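Side-chain contacts in B-type Cna protein (Enterococcus faecium, PDB 6FWY), which is of unknown function but carries a thioester domain of a slipknot class, and as a bacterial surface protein probably takes part in attachment to host molecules: residues F42-G47 / V260-S265; K89-K92 / N98-E101; S120-S125 / K139-I144; A187-T192 / M199-A204. One frame throughout, in Å; residues are numbered along the deposited sequence.

Interaction 1 (F42-G47 / V260-S265); sequences FKDSHG and VMITTS
The carboxylate of Asp44 lies against the side chain of Val260. Its OD2 is 3.9 Å from Val260 CG2, and Asp44 CG is 4.0 Å from the same methyl. The two side chains cross at about a right angle. Val260 turns CG2 toward the acid because that methyl is anti to its own backbone N. Asp44 has chi1 at 82°, which places CG between its backbone N and carbonyl carbon. This torsion lays the carboxylate alongside the other strand, past Val260 CG2. OD2 also approaches Ile262, with CG1 4.3 Å away. No hydrogen bond joins the two segments.

The other carboxylate oxygen works within its own chain region. Asp44 OD1 accepts a hydrogen bond from the backbone N of Asn48. It also takes a weak bond from His46 N at 3.1 Å, with an N-H...O angle of 129°. Asp44 begins a type I beta turn that ends at Gly47. The backbone bond from Gly47 N to Asp44 O, 3.0 Å long, closes it.

Strand segments 42-44 and 260-265 run nearly parallel, at 20°, with axes 8.4 Å apart. Their parent strands, 32-44 and 258-277, both pair with strand 49-52, which fits a place as next-but-one neighbours in the sheet. Phe14 of strand 11-21 touches both Asp44 and Val260.

The contact is therefore a polar group laid on apolar carbon. OD1 binds backbone N-H groups in and just after the turn, while across the segments OD2 meets Val260 and Ile262 by van der Waals contact. Such surroundings could raise the pKa of the acid somewhat, while the N-H bonds would favour its charged form.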
loop_
_atom_site.group_PDB
_atom_site.type_symbol
_atom_site.label_atom_id
_atom_site.label_comp_id
_atom_site.label_asym_id
_atom_site.label_seq_id
_atom_site.Cartn_x
_atom_site.Cartn_y
_atom_site.Cartn_z
ATOM N N PHE A 42 -18.354 -4.522 6.666
ATOM C CA PHE A 42 -17.665 -4.010 7.837
ATOM C C PHE A 42 -16.464 -3.121 7.470
ATOM O O PHE A 42 -15.936 -3.183 6.347
ATOM C CB PHE A 42 -17.235 -5.149 8.766
ATOM C CG PHE A 42 -16.230 -6.094 8.163
ATOM C CD1 PHE A 42 -16.648 -7.154 7.341
ATOM C CD2 PHE A 42 -14.862 -5.941 8.408
ATOM C CE1 PHE A 42 -15.730 -8.029 6.807
ATOM C CE2 PHE A 42 -13.934 -6.819 7.868
ATOM C CZ PHE A 42 -14.369 -7.860 7.066
ATOM N N LYS A 43 -16.065 -2.300 8.460
ATOM C CA LYS A 43 -14.967 -1.365 8.361
ATOM C C LYS A 43 -14.065 -1.558 9.566
ATOM O O LYS A 43 -14.529 -1.986 10.630
ATOM C CB LYS A 43 -15.469 0.081 8.474
ATOM C CG LYS A 43 -16.363 0.576 7.353
ATOM C CD LYS A 43 -16.998 1.923 7.720
ATOM C CE LYS A 43 -16.940 2.924 6.570
ATOM N NZ LYS A 43 -17.281 4.308 7.040
ATOM N N ASP A 44 -12.796 -1.176 9.433
ATOM C CA ASP A 44 -11.916 -1.129 10.590
ATOM C C ASP A 44 -12.222 0.166 11.370
ATOM O O ASP A 44 -13.033 0.978 10.920
ATOM C CB ASP A 44 -10.445 -1.338 10.194
ATOM C CG ASP A 44 -9.750 -0.054 9.681
ATOM O OD1 ASP A 44 -10.429 0.954 9.347
ATOM O OD2 ASP A 44 -8.493 -0.063 9.617
ATOM N N SER A 45 -11.602 0.352 12.528
ATOM C CA SER A 45 -11.930 1.502 13.387
ATOM C C SER A 45 -11.461 2.873 12.859
ATOM O O SER A 45 -11.836 3.903 13.417
ATOM C CB SER A 45 -11.388 1.281 14.788
ATOM O OG SER A 45 -9.997 1.166 14.744
ATOM N N HIS A 46 -10.637 2.890 11.813
ATOM C CA HIS A 46 -10.292 4.145 11.108
ATOM C C HIS A 46 -11.214 4.422 9.888
ATOM O O HIS A 46 -10.953 5.327 9.102
ATOM C CB HIS A 46 -8.835 4.118 10.624
ATOM C CG HIS A 46 -7.822 3.810 11.682
ATOM N ND1 HIS A 46 -7.095 2.631 11.699
ATOM C CD2 HIS A 46 -7.361 4.554 12.721
ATOM C CE1 HIS A 46 -6.241 2.662 12.714
ATOM N NE2 HIS A 46 -6.387 3.812 13.350
ATOM N N GLY A 47 -12.276 3.640 9.719
ATOM C CA GLY A 47 -13.246 3.874 8.653
ATOM C C GLY A 47 -12.900 3.307 7.278
ATOM O O GLY A 47 -13.534 3.669 6.283
ATOM N N VAL A 260 -7.583 -5.596 4.988
ATOM C CA VAL A 260 -7.931 -4.165 5.081
ATOM C C VAL A 260 -6.699 -3.318 4.761
ATOM O O VAL A 260 -5.582 -3.717 5.047
ATOM C CB VAL A 260 -8.531 -3.791 6.472
ATOM C CG1 VAL A 260 -7.571 -4.069 7.599
ATOM C CG2 VAL A 260 -8.993 -2.342 6.524
ATOM N N MET A 261 -6.925 -2.169 4.129
ATOM C CA MET A 261 -5.877 -1.218 3.820
ATOM C C MET A 261 -5.549 -0.443 5.088
ATOM O O MET A 261 -6.435 0.112 5.714
ATOM C CB MET A 261 -6.328 -0.258 2.720
ATOM C CG MET A 261 -6.549 -0.950 1.374
ATOM S SD MET A 261 -5.063 -1.588 0.574
ATOM C CE MET A 261 -4.488 -0.104 -0.234
ATOM N N ILE A 262 -4.277 -0.454 5.465
ATOM C CA ILE A 262 -3.798 0.305 6.621
ATOM C C ILE A 262 -2.647 1.228 6.245
ATOM O O ILE A 262 -1.692 0.814 5.585
ATOM C CB ILE A 262 -3.388 -0.632 7.775
ATOM C CG1 ILE A 262 -4.621 -1.430 8.223
ATOM C CG2 ILE A 262 -2.792 0.161 8.942
ATOM C CD1 ILE A 262 -4.336 -2.483 9.248
ATOM N N THR A 263 -2.758 2.475 6.691
ATOM C CA THR A 263 -1.696 3.469 6.561
ATOM C C THR A 263 -0.654 3.152 7.637
ATOM O O THR A 263 -0.975 3.073 8.808
ATOM C CB THR A 263 -2.274 4.900 6.697
ATOM O OG1 THR A 263 -3.261 5.085 5.675
ATOM C CG2 THR A 263 -1.201 5.990 6.552
ATOM N N THR A 264 0.582 2.921 7.207
ATOM C CA THR A 264 1.709 2.655 8.109
ATOM C C THR A 264 2.959 3.371 7.570
ATOM O O THR A 264 2.857 4.164 6.632
ATOM C CB THR A 264 1.928 1.132 8.297
ATOM O OG1 THR A 264 2.973 0.892 9.261
ATOM C CG2 THR A 264 2.258 0.431 6.925
ATOM N N SER A 265 4.117 3.133 8.178
ATOM C CA SER A 265 5.389 3.721 7.707
ATOM C C SER A 265 6.236 2.677 6.993
ATOM O O SER A 265 6.058 1.463 7.206
ATOM C CB SER A 265 6.201 4.315 8.863
ATOM O OG SER A 265 6.298 3.379 9.913
#

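Interaction 2 (K89-K92 / N98-E101); sequences KTAK and NDTE
Ala91 and Asn98 bring their backbones to 5.5 Å between CA atoms, where the first turn of helix 91-94 meets the start of helix 99-113. Ala91 makes the contact with its only side-chain carbon. Its CB points at the other segment and sits 3.7 Å from the carbonyl O of Asn98. The same methyl lies 3.7 Å from Asp99 OD1. Asp99 sets CG anti to its carbonyl carbon, chi1 -68°, and this swings the carboxylate back over Ala91. No hydrogen bond links the segments. The methyl simply packs against both oxygens, which approach it from the same general side.

Asn98 CB leaves its CA away from the other segment, and the side chain serves its own helix. Its OD1 accepts from Glu101 N at 2.9 Å, in a nearly straight bond of 169°. The donor is tilted 28° from the carbonyl plane. A second bond to OD1, from Thr100 N, is also 2.9 Å long but weak because it is bent. These bonds occupy the amide oxygen. The amide nitrogen ND2 donates to a tetraethylene glycol, probably from the crystallisation liquor.

Glu101 leads away to the rest of the domain: its OE1 forms a salt bridge with Arg136 of helix 131-150 and also accepts from the backbone N of Gly97. At the other helix start, the Thr90 side chain caps a backbone N, while Thr90 N donates to Glu93 OE1, consistent with a capping box. The arrangement is typical of two consecutive helices joined by a short loop, each begun by a polar N-cap residue, Thr90 and Asn98, at the surface of the thioester domain.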
loop_
_atom_site.group_PDB
_atom_site.type_symbol
_atom_site.label_atom_id
_atom_site.label_comp_id
_atom_site.label_asym_id
_atom_site.label_seq_id
_atom_site.Cartn_x
_atom_site.Cartn_y
_atom_site.Cartn_z
ATOM N N LYS A 89 -13.216 2.634 -6.402
ATOM C CA LYS A 89 -14.002 2.899 -7.599
ATOM C C LYS A 89 -15.487 2.928 -7.238
ATOM O O LYS A 89 -15.944 2.158 -6.360
ATOM C CB LYS A 89 -13.760 1.809 -8.636
ATOM C CG LYS A 89 -12.301 1.656 -9.035
ATOM C CD LYS A 89 -11.787 2.877 -9.800
ATOM C CE LYS A 89 -10.420 2.658 -10.346
ATOM N NZ LYS A 89 -10.017 3.861 -11.106
ATOM N N THR A 90 -16.233 3.788 -7.934
ATOM C CA THR A 90 -17.667 3.923 -7.689
ATOM C C THR A 90 -18.427 2.791 -8.362
ATOM O O THR A 90 -17.897 2.093 -9.225
ATOM C CB THR A 90 -18.229 5.219 -8.285
ATOM O OG1 THR A 90 -18.042 5.205 -9.708
ATOM C CG2 THR A 90 -17.542 6.442 -7.691
ATOM N N ALA A 91 -19.692 2.641 -7.987
ATOM C CA ALA A 91 -20.595 1.693 -8.622
ATOM C C ALA A 91 -20.676 1.902 -10.149
ATOM O O ALA A 91 -20.546 0.936 -10.923
ATOM C CB ALA A 91 -21.976 1.820 -8.000
ATOM N N LYS A 92 -20.886 3.147 -10.572
ATOM C CA LYS A 92 -20.949 3.499 -11.995
ATOM C C LYS A 92 -19.701 3.051 -12.780
ATOM O O LYS A 92 -19.817 2.444 -13.845
ATOM C CB LYS A 92 -21.147 5.008 -12.176
ATOM C CG LYS A 92 -21.302 5.421 -13.639
ATOM C CD LYS A 92 -21.664 6.875 -13.838
ATOM C CE LYS A 92 -21.537 7.216 -15.330
ATOM N NZ LYS A 92 -21.853 8.624 -15.710
ATOM N N ASN A 98 -25.589 -0.246 -7.941
ATOM C CA ASN A 98 -25.622 0.458 -6.643
ATOM C C ASN A 98 -24.412 0.036 -5.795
ATOM O O ASN A 98 -23.684 -0.882 -6.177
ATOM C CB ASN A 98 -26.939 0.184 -5.906
ATOM C CG ASN A 98 -27.129 -1.286 -5.554
ATOM O OD1 ASN A 98 -26.316 -1.889 -4.857
ATOM N ND2 ASN A 98 -28.205 -1.871 -6.032
ATOM N N ASP A 99 -24.221 0.686 -4.654
ATOM C CA ASP A 99 -23.074 0.420 -3.765
ATOM C C ASP A 99 -23.044 -0.963 -3.104
ATOM O O ASP A 99 -21.959 -1.456 -2.781
ATOM C CB ASP A 99 -22.964 1.495 -2.681
ATOM C CG ASP A 99 -22.570 2.860 -3.248
ATOM O OD1 ASP A 99 -22.253 2.950 -4.461
ATOM O OD2 ASP A 99 -22.585 3.860 -2.505
ATOM N N THR A 100 -24.214 -1.574 -2.895
ATOM C CA THR A 100 -24.282 -2.930 -2.325
ATOM C C THR A 100 -23.755 -3.939 -3.331
ATOM O O THR A 100 -22.983 -4.810 -2.966
ATOM C CB THR A 100 -25.699 -3.335 -1.911
ATOM O OG1 THR A 100 -26.211 -2.392 -0.990
ATOM C CG2 THR A 100 -25.690 -4.697 -1.218
ATOM N N GLU A 101 -24.184 -3.802 -4.585
ATOM C CA GLU A 101 -23.683 -4.641 -5.681
ATOM C C GLU A 101 -22.177 -4.462 -5.894
ATOM O O GLU A 101 -21.469 -5.439 -6.110
ATOM C CB GLU A 101 -24.421 -4.342 -6.996
ATOM C CG GLU A 101 -25.862 -4.833 -7.035
ATOM C CD GLU A 101 -26.664 -4.347 -8.228
ATOM O OE1 GLU A 101 -26.064 -3.917 -9.252
ATOM O OE2 GLU A 101 -27.910 -4.414 -8.146
#

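Interaction 3 (S120-S125 / K139-I144); sequences SQIVWS and KAFEKI
Trp124 and Ile122 pack against Phe141, joining the short strand 122-123 and the residue after it to helix 131-150 in a strand-on-helix contact of the thioester domain.

The aromatic pair is oblique. The six-membered ring of Trp124 and the Phe141 ring have centroids 5.7 Å apart and planes at 58°. Phe141 CD2 comes to the edge of the indole, near its plane. Phe141 reaches across because CG is anti to its backbone N, chi1 169°. The two side chains cross at about a right angle.

The aliphatic contacts come from Ile122. Its CD1 lies 4.3 Å from Phe141 CZ, obliquely to that ring. Its CG2 covers one face of the indole, 3.4 Å above the plane and over the centre. Ile122 thus touches both aromatic residues. Leu108 and Val109 of helix 99-113 add further apolar contacts to Phe141.

Lys138 makes a cation-pi contact with Trp124. Trp124 is also the centre of an inverse gamma turn, closed by a weak 2.9 Å bond from Ser125 N to Val123 O. Across the segments the closest point is Trp124 CH2, 3.8 Å from Phe141 CD2.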
loop_
_atom_site.group_PDB
_atom_site.type_symbol
_atom_site.label_atom_id
_atom_site.label_comp_id
_atom_site.label_asym_id
_atom_site.label_seq_id
_atom_site.Cartn_x
_atom_site.Cartn_y
_atom_site.Cartn_z
ATOM N N SER A 120 -14.963 -21.230 -11.635
ATOM C CA SER A 120 -15.824 -22.247 -12.225
ATOM C C SER A 120 -16.884 -22.807 -11.264
ATOM O O SER A 120 -17.856 -23.418 -11.709
ATOM C CB SER A 120 -14.982 -23.408 -12.791
ATOM O OG SER A 120 -14.178 -23.988 -11.779
ATOM N N GLN A 121 -16.677 -22.642 -9.948
ATOM C CA GLN A 121 -17.701 -23.011 -8.960
ATOM C C GLN A 121 -18.826 -21.966 -8.785
ATOM O O GLN A 121 -19.866 -22.277 -8.218
ATOM C CB GLN A 121 -17.064 -23.304 -7.607
ATOM C CG GLN A 121 -16.095 -24.477 -7.572
ATOM C CD GLN A 121 -15.292 -24.489 -6.273
ATOM O OE1 GLN A 121 -14.101 -24.190 -6.287
ATOM N NE2 GLN A 121 -15.954 -24.788 -5.143
ATOM N N ILE A 122 -18.634 -20.743 -9.265
ATOM C CA ILE A 122 -19.643 -19.699 -9.075
ATOM C C ILE A 122 -20.885 -19.966 -9.920
ATOM O O ILE A 122 -20.773 -20.129 -11.111
ATOM C CB ILE A 122 -19.081 -18.288 -9.357
ATOM C CG1 ILE A 122 -17.928 -17.968 -8.392
ATOM C CG2 ILE A 122 -20.179 -17.237 -9.172
ATOM C CD1 ILE A 122 -17.135 -16.718 -8.730
ATOM N N VAL A 123 -22.047 -20.005 -9.273
ATOM C CA VAL A 123 -23.363 -20.063 -9.930
ATOM C C VAL A 123 -23.927 -18.638 -10.048
ATOM O O VAL A 123 -24.225 -17.994 -9.035
ATOM C CB VAL A 123 -24.352 -21.002 -9.163
ATOM C CG1 VAL A 123 -25.721 -21.045 -9.824
ATOM C CG2 VAL A 123 -23.788 -22.409 -9.093
ATOM N N TRP A 124 -24.094 -18.161 -11.275
ATOM C CA TRP A 124 -24.428 -16.755 -11.541
ATOM C C TRP A 124 -25.923 -16.523 -11.517
ATOM O O TRP A 124 -26.515 -16.090 -12.504
ATOM C CB TRP A 124 -23.807 -16.297 -12.862
ATOM C CG TRP A 124 -22.320 -16.321 -12.794
ATOM C CD1 TRP A 124 -21.488 -17.289 -13.294
ATOM C CD2 TRP A 124 -21.476 -15.364 -12.130
ATOM N NE1 TRP A 124 -20.184 -16.973 -13.005
ATOM C CE2 TRP A 124 -20.145 -15.807 -12.286
ATOM C CE3 TRP A 124 -21.722 -14.175 -11.427
ATOM C CZ2 TRP A 124 -19.059 -15.102 -11.777
ATOM C CZ3 TRP A 124 -20.643 -13.474 -10.904
ATOM C CH2 TRP A 124 -19.320 -13.939 -11.083
ATOM N N SER A 125 -26.527 -16.814 -10.371
ATOM C CA SER A 125 -27.963 -16.631 -10.158
ATOM C C SER A 125 -28.258 -16.855 -8.685
ATOM O O SER A 125 -27.528 -17.571 -7.993
ATOM C CB SER A 125 -28.805 -17.601 -11.020
ATOM O OG SER A 125 -28.591 -18.943 -10.618
ATOM N N LYS A 139 -20.408 -8.491 -14.078
ATOM C CA LYS A 139 -19.635 -7.505 -14.834
ATOM C C LYS A 139 -18.618 -6.779 -13.925
ATOM O O LYS A 139 -17.435 -6.700 -14.258
ATOM C CB LYS A 139 -20.595 -6.507 -15.500
ATOM C CG LYS A 139 -19.959 -5.614 -16.556
ATOM C CD LYS A 139 -20.863 -4.448 -16.932
ATOM C CE LYS A 139 -20.147 -3.436 -17.799
ATOM N NZ LYS A 139 -20.728 -3.374 -19.164
ATOM N N ALA A 140 -19.081 -6.291 -12.779
ATOM C CA ALA A 140 -18.192 -5.670 -11.777
ATOM C C ALA A 140 -17.104 -6.611 -11.272
ATOM O O ALA A 140 -15.933 -6.222 -11.227
ATOM C CB ALA A 140 -18.995 -5.121 -10.598
ATOM N N PHE A 141 -17.497 -7.836 -10.906
ATOM C CA PHE A 141 -16.551 -8.899 -10.501
ATOM C C PHE A 141 -15.432 -9.103 -11.523
ATOM O O PHE A 141 -14.252 -9.074 -11.174
ATOM C CB PHE A 141 -17.276 -10.249 -10.287
ATOM C CG PHE A 141 -16.335 -11.415 -10.122
ATOM C CD1 PHE A 141 -15.792 -11.702 -8.888
ATOM C CD2 PHE A 141 -15.961 -12.186 -11.208
ATOM C CE1 PHE A 141 -14.888 -12.740 -8.727
ATOM C CE2 PHE A 141 -15.040 -13.223 -11.063
ATOM C CZ PHE A 141 -14.511 -13.518 -9.825
ATOM N N GLU A 142 -15.814 -9.322 -12.780
ATOM C CA GLU A 142 -14.851 -9.585 -13.849
ATOM C C GLU A 142 -13.879 -8.434 -14.088
ATOM O O GLU A 142 -12.701 -8.652 -14.363
ATOM C CB GLU A 142 -15.579 -9.939 -15.148
ATOM C CG GLU A 142 -16.241 -11.295 -15.061
ATOM C CD GLU A 142 -17.168 -11.609 -16.223
ATOM O OE1 GLU A 142 -17.327 -10.792 -17.171
ATOM O OE2 GLU A 142 -17.755 -12.710 -16.199
ATOM N N LYS A 143 -14.384 -7.210 -14.000
ATOM C CA LYS A 143 -13.516 -6.041 -14.084
ATOM C C LYS A 143 -12.498 -6.067 -12.940
ATOM O O LYS A 143 -11.308 -6.001 -13.175
ATOM C CB LYS A 143 -14.331 -4.747 -14.040
ATOM C CG LYS A 143 -13.496 -3.502 -14.332
ATOM C CD LYS A 143 -14.354 -2.270 -14.556
ATOM C CE LYS A 143 -13.676 -0.977 -14.065
ATOM N NZ LYS A 143 -12.804 -0.360 -15.090
ATOM N N ILE A 144 -12.980 -6.181 -11.711
ATOM C CA ILE A 144 -12.109 -6.098 -10.526
ATOM C C ILE A 144 -11.121 -7.271 -10.509
ATOM O O ILE A 144 -9.926 -7.079 -10.272
ATOM C CB ILE A 144 -12.922 -6.029 -9.208
ATOM C CG1 ILE A 144 -13.826 -4.780 -9.184
ATOM C CG2 ILE A 144 -12.007 -5.991 -7.985
ATOM C CD1 ILE A 144 -14.989 -4.908 -8.192
#

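Interaction 4 (A187-T192 / M199-A204); sequences AKLTFT and MKIYDA
Met199 and Phe191 come from opposite directions and meet in a Met-aromatic contact between two beta sheets packed as a sandwich. Strand 185-191 belongs to the large antiparallel sheet. Strand 200-203, which Met199 immediately precedes, belongs to the five-strand sheet. Between Leu189 and Ile201 the CA atoms are 10.2 Å apart, so only side chains bridge the space.

From Met199 CB the chain starts out extended, with CG anti to the backbone N at chi1 -169°. CB and CG carry the sulfur across to the other sheet. SD then reaches the ring, 4.1 Å from Phe191 CE1. It stands 4.6 Å from the ring centroid, 31° off the normal, so the approach is oblique. At chi3 the chain bends, 95°, and this brings the terminal methyl to the CZ corner of the ring. CE closes to 3.4 Å from Phe191 CZ, a tight contact, and is 3.9 Å from Phe191 CE1. Leu233 of strand 231-250 touches both residues, and Ile222 of strand 218-225 also packs on Met199.

Ile201 continues the apolar layer next to Met199. Ile201 CD1 meets the Phe191 ring at the edge, near its plane, 3.9 Å from Phe191 CZ. Phe220 of strand 218-225 packs on Leu189. The same Ile201 CD1 meets Leu189 tip to tip, with Leu189 CD1 4.0 Å away.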
loop_
_atom_site.group_PDB
_atom_site.type_symbol
_atom_site.label_atom_id
_atom_site.label_comp_id
_atom_site.label_asym_id
_atom_site.label_seq_id
_atom_site.Cartn_x
_atom_site.Cartn_y
_atom_site.Cartn_z
ATOM N N ALA A 187 13.714 12.050 4.146
ATOM C CA ALA A 187 14.846 11.131 4.140
ATOM C C ALA A 187 15.963 11.607 5.063
ATOM O O ALA A 187 16.153 12.803 5.272
ATOM C CB ALA A 187 15.377 10.957 2.723
ATOM N N LYS A 188 16.677 10.626 5.599
ATOM C CA LYS A 188 17.824 10.822 6.472
ATOM C C LYS A 188 19.078 10.434 5.706
ATOM O O LYS A 188 19.147 9.347 5.128
ATOM C CB LYS A 188 17.692 9.935 7.719
ATOM C CG LYS A 188 18.938 9.866 8.602
ATOM C CD LYS A 188 18.638 9.556 10.055
ATOM C CE LYS A 188 19.734 10.119 10.936
ATOM N NZ LYS A 188 20.127 9.111 11.952
ATOM N N LEU A 189 20.075 11.317 5.706
ATOM C CA LEU A 189 21.356 11.014 5.074
ATOM C C LEU A 189 22.276 10.258 6.023
ATOM O O LEU A 189 22.372 10.614 7.191
ATOM C CB LEU A 189 22.019 12.313 4.598
ATOM C CG LEU A 189 21.182 13.187 3.660
ATOM C CD1 LEU A 189 22.022 14.340 3.162
ATOM C CD2 LEU A 189 20.663 12.376 2.455
ATOM N N THR A 190 22.922 9.209 5.523
ATOM C CA THR A 190 23.962 8.487 6.249
ATOM C C THR A 190 25.229 8.549 5.419
ATOM O O THR A 190 25.241 8.162 4.248
ATOM C CB THR A 190 23.589 7.006 6.490
ATOM O OG1 THR A 190 22.486 6.946 7.391
ATOM C CG2 THR A 190 24.731 6.220 7.136
ATOM N N PHE A 191 26.304 9.032 6.033
ATOM C CA PHE A 191 27.605 9.108 5.371
ATOM C C PHE A 191 28.376 7.828 5.616
ATOM O O PHE A 191 28.531 7.396 6.755
ATOM C CB PHE A 191 28.346 10.362 5.802
ATOM C CG PHE A 191 27.694 11.610 5.282
ATOM C CD1 PHE A 191 27.982 12.098 4.023
ATOM C CD2 PHE A 191 26.729 12.244 6.038
ATOM C CE1 PHE A 191 27.332 13.216 3.526
ATOM C CE2 PHE A 191 26.060 13.377 5.558
ATOM C CZ PHE A 191 26.357 13.857 4.293
ATOM N N THR A 192 28.814 7.208 4.526
ATOM C CA THR A 192 29.446 5.889 4.558
ATOM C C THR A 192 30.963 5.955 4.462
ATOM O O THR A 192 31.618 4.926 4.500
ATOM C CB THR A 192 28.883 5.007 3.434
ATOM O OG1 THR A 192 28.954 5.724 2.196
ATOM C CG2 THR A 192 27.425 4.669 3.720
ATOM N N MET A 199 32.162 20.486 6.523
ATOM C CA MET A 199 31.137 20.127 5.544
ATOM C C MET A 199 29.778 20.651 6.012
ATOM O O MET A 199 29.446 20.546 7.172
ATOM C CB MET A 199 31.091 18.613 5.356
ATOM C CG MET A 199 30.246 18.127 4.179
ATOM S SD MET A 199 29.807 16.394 4.401
ATOM C CE MET A 199 28.204 16.633 5.167
ATOM N N LYS A 200 29.022 21.231 5.100
ATOM C CA LYS A 200 27.661 21.693 5.381
ATOM C C LYS A 200 26.674 21.155 4.347
ATOM O O LYS A 200 27.050 20.821 3.239
ATOM C CB LYS A 200 27.612 23.224 5.390
ATOM C CG LYS A 200 28.368 23.834 6.562
ATOM C CD LYS A 200 28.302 25.350 6.532
ATOM C CE LYS A 200 29.354 25.945 7.462
ATOM N NZ LYS A 200 29.069 25.589 8.894
ATOM N N ILE A 201 25.413 21.100 4.756
ATOM C CA ILE A 201 24.293 20.687 3.907
ATOM C C ILE A 201 23.246 21.810 3.893
ATOM O O ILE A 201 22.933 22.383 4.938
ATOM C CB ILE A 201 23.639 19.380 4.403
ATOM C CG1 ILE A 201 24.717 18.357 4.823
ATOM C CG2 ILE A 201 22.706 18.837 3.329
ATOM C CD1 ILE A 201 24.215 17.011 5.273
ATOM N N TYR A 202 22.720 22.129 2.714
ATOM C CA TYR A 202 21.673 23.145 2.544
ATOM C C TYR A 202 20.445 22.597 1.824
ATOM O O TYR A 202 20.577 21.765 0.925
ATOM C CB TYR A 202 22.229 24.380 1.802
ATOM C CG TYR A 202 23.288 25.120 2.595
ATOM C CD1 TYR A 202 24.594 24.694 2.583
ATOM C CD2 TYR A 202 22.966 26.222 3.379
ATOM C CE1 TYR A 202 25.579 25.333 3.331
ATOM C CE2 TYR A 202 23.953 26.901 4.115
ATOM C CZ TYR A 202 25.254 26.419 4.106
ATOM O OH TYR A 202 26.256 27.036 4.799
ATOM N N ASP A 203 19.250 23.039 2.228
ATOM C CA ASP A 203 17.993 22.687 1.540
ATOM C C ASP A 203 17.851 23.489 0.244
ATOM O O ASP A 203 18.726 24.289 -0.096
ATOM C CB ASP A 203 16.762 22.806 2.471
ATOM C CG ASP A 203 16.434 24.257 2.894
ATOM O OD1 ASP A 203 16.845 25.239 2.236
ATOM O OD2 ASP A 203 15.728 24.412 3.905
ATOM N N ALA A 204 16.746 23.276 -0.468
ATOM C CA ALA A 204 16.489 23.928 -1.762
ATOM C C ALA A 204 16.336 25.436 -1.686
ATOM O O ALA A 204 16.515 26.106 -2.695
ATOM C CB ALA A 204 15.230 23.330 -2.400
#

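How the interactions relate
Interaction 1 spans most of the chain, from 42-47 to 260-265, and the other three fall between its ends in the order 2, 3, 4. Interactions 2 and 3 lie close together, centres 15 Å apart, within the thioester domain range; helix 99-113 leads from the first toward strand 122-123 of the second. Interaction 4 lies on the opposite side of the chain's centre, about 53 Å from interaction 3 between centres. Interactions 1, 3 and 4 all reach the large antiparallel sheet, and its long strands 231-250 and 258-277 connect the two ends. The late strand 258-277 pairs with the early strands 5-6 and 49-52, consistent with the slipknot topology of this class of thioester domain.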